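Local coordinates for protein COBE (Pseudomonas aeruginosa, PDB 2W6L) that probably takes part in the cobalamin (vitamin B12) biosynthetic pathway, belonging to the family of the CbiG C-terminal domain, at residues 9-14 with 128-133. Sequence-based numbering, arbitrary orientation.
Sequences LIAGIG and ASIALA. With SO4 (sulfate ion), chain B.
Ala-11 and Leu-132 form a non-hydrogen-bonded pair at the tightly packed part of this contact, where Leu-132 CD2 reaches over to lie 3.7 Å from Ala-11 CB. One pair further on, Ile-13 and Ile-130 run alongside each other in the same direction; CG1 of Ile-130 lies beside its backbone N, and a chi2 of -90° turns CD1 toward Ile-13 CG1, 3.9 Å away. Helix 21-34 covers this face through Leu-27, Leu-28 and Leu-32. Beneath the side chains, six backbone hydrogen bonds join 9-14 to 128-133 as the central strand and its antiparallel neighbour in the mixed five-stranded sheet, with 44-48 flanking the first strand and 116-124 the second. The bonds come in reciprocal pairs, Ile-10 with Ala-133, Gly-12 with Ala-131 and Gly-14 with Ser-129. The other face is sparser between the strands, since Gly-12 and Gly-14 carry no side chain there. At its partly exposed end lies a sulfate that was probably picked up from the crystallisation medium; its O4 comes no nearer to Gly-14 CA than 3.8 Å, and the ion is hydrogen-bonded to Ser-98 OG and to the backbone N atoms of Val-99 and Ala-100.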
loop_
_atom_site.group_PDB
_atom_site.type_symbol
_atom_site.label_atom_id
_atom_site.label_comp_id
_atom_site.label_asym_id
_atom_site.label_seq_id
_atom_site.Cartn_x
_atom_site.Cartn_y
_atom_site.Cartn_z
ATOM N N LEU A 9 -10.228 2.326 -1.646
ATOM C CA LEU A 9 -8.904 2.851 -2.024
ATOM C C LEU A 9 -7.888 2.547 -0.936
ATOM O O LEU A 9 -8.067 2.939 0.231
ATOM C CB LEU A 9 -8.964 4.336 -2.212
ATOM C CG LEU A 9 -7.685 4.998 -2.649
ATOM C CD1 LEU A 9 -7.281 4.601 -4.109
ATOM C CD2 LEU A 9 -7.863 6.461 -2.483
ATOM N N ILE A 10 -6.805 1.872 -1.323
ATOM C CA ILE A 10 -5.818 1.372 -0.362
ATOM C C ILE A 10 -4.480 1.909 -0.783
ATOM O O ILE A 10 -4.150 1.904 -1.993
ATOM C CB ILE A 10 -5.772 -0.191 -0.442
ATOM C CG1 ILE A 10 -7.154 -0.823 -0.139
ATOM C CG2 ILE A 10 -4.686 -0.804 0.441
ATOM C CD1 ILE A 10 -7.741 -0.530 1.230
ATOM N N ALA A 11 -3.684 2.308 0.186
ATOM C CA ALA A 11 -2.310 2.673 -0.096
ATOM C C ALA A 11 -1.396 1.620 0.528
ATOM O O ALA A 11 -1.474 1.407 1.742
ATOM C CB ALA A 11 -2.045 3.985 0.538
ATOM N N GLY A 12 -0.572 0.998 -0.303
ATOM C CA GLY A 12 0.489 0.093 0.108
ATOM C C GLY A 12 1.737 0.888 0.338
ATOM O O GLY A 12 2.062 1.762 -0.458
ATOM N N ILE A 13 2.456 0.594 1.409
ATOM C CA ILE A 13 3.659 1.334 1.766
ATOM C C ILE A 13 4.804 0.346 2.015
ATOM O O ILE A 13 4.649 -0.638 2.747
ATOM C CB ILE A 13 3.400 2.235 3.038
ATOM C CG1 ILE A 13 2.157 3.143 2.779
ATOM C CG2 ILE A 13 4.690 2.927 3.506
ATOM C CD1 ILE A 13 1.594 3.899 3.975
ATOM N N GLY A 14 5.957 0.599 1.407
ATOM C CA GLY A 14 7.216 -0.044 1.845
ATOM C C GLY A 14 8.172 1.040 2.285
ATOM O O GLY A 14 8.192 2.102 1.665
ATOM N N ALA A 128 11.021 5.473 1.175
ATOM C CA ALA A 128 9.724 4.793 1.207
ATOM C C ALA A 128 9.127 4.685 -0.181
ATOM O O ALA A 128 9.560 5.404 -1.120
ATOM C CB ALA A 128 8.793 5.540 2.178
ATOM N N SER A 129 8.183 3.756 -0.373
ATOM C CA SER A 129 7.450 3.662 -1.657
ATOM C C SER A 129 5.967 3.611 -1.341
ATOM O O SER A 129 5.588 2.977 -0.351
ATOM C CB SER A 129 7.781 2.401 -2.486
ATOM O OG SER A 129 9.154 2.302 -2.911
ATOM N N ILE A 130 5.148 4.238 -2.181
ATOM C CA ILE A 130 3.670 4.189 -1.992
ATOM C C ILE A 130 3.014 3.745 -3.250
ATOM O O ILE A 130 3.362 4.285 -4.312
ATOM C CB ILE A 130 3.071 5.593 -1.640
ATOM C CG1 ILE A 130 4.000 6.300 -0.654
ATOM C CG2 ILE A 130 1.581 5.448 -1.261
ATOM C CD1 ILE A 130 3.775 6.099 0.812
ATOM N N ALA A 131 2.047 2.795 -3.181
ATOM C CA ALA A 131 1.254 2.428 -4.369
ATOM C C ALA A 131 -0.212 2.536 -3.993
ATOM O O ALA A 131 -0.503 2.389 -2.821
ATOM C CB ALA A 131 1.559 0.997 -4.782
ATOM N N LEU A 132 -1.102 2.745 -4.965
ATOM C CA LEU A 132 -2.549 2.880 -4.670
ATOM C C LEU A 132 -3.264 1.863 -5.449
ATOM O O LEU A 132 -2.951 1.656 -6.654
ATOM C CB LEU A 132 -3.040 4.303 -5.067
ATOM C CG LEU A 132 -2.357 5.453 -4.382
ATOM C CD1 LEU A 132 -3.012 6.773 -4.922
ATOM C CD2 LEU A 132 -2.539 5.407 -2.842
ATOM N N ALA A 133 -4.221 1.170 -4.798
ATOM C CA ALA A 133 -5.006 0.198 -5.501
ATOM C C ALA A 133 -6.489 0.534 -5.236
ATOM O O ALA A 133 -6.840 1.071 -4.184
ATOM C CB ALA A 133 -4.727 -1.166 -5.021
HETATM S S SO4 B . 8.770 -1.416 -2.507
HETATM O O1 SO4 B . 9.819 -0.405 -2.436
HETATM O O2 SO4 B . 9.296 -2.662 -1.955
HETATM O O3 SO4 B . 8.217 -1.550 -3.828
HETATM O O4 SO4 B . 7.601 -0.943 -1.820
#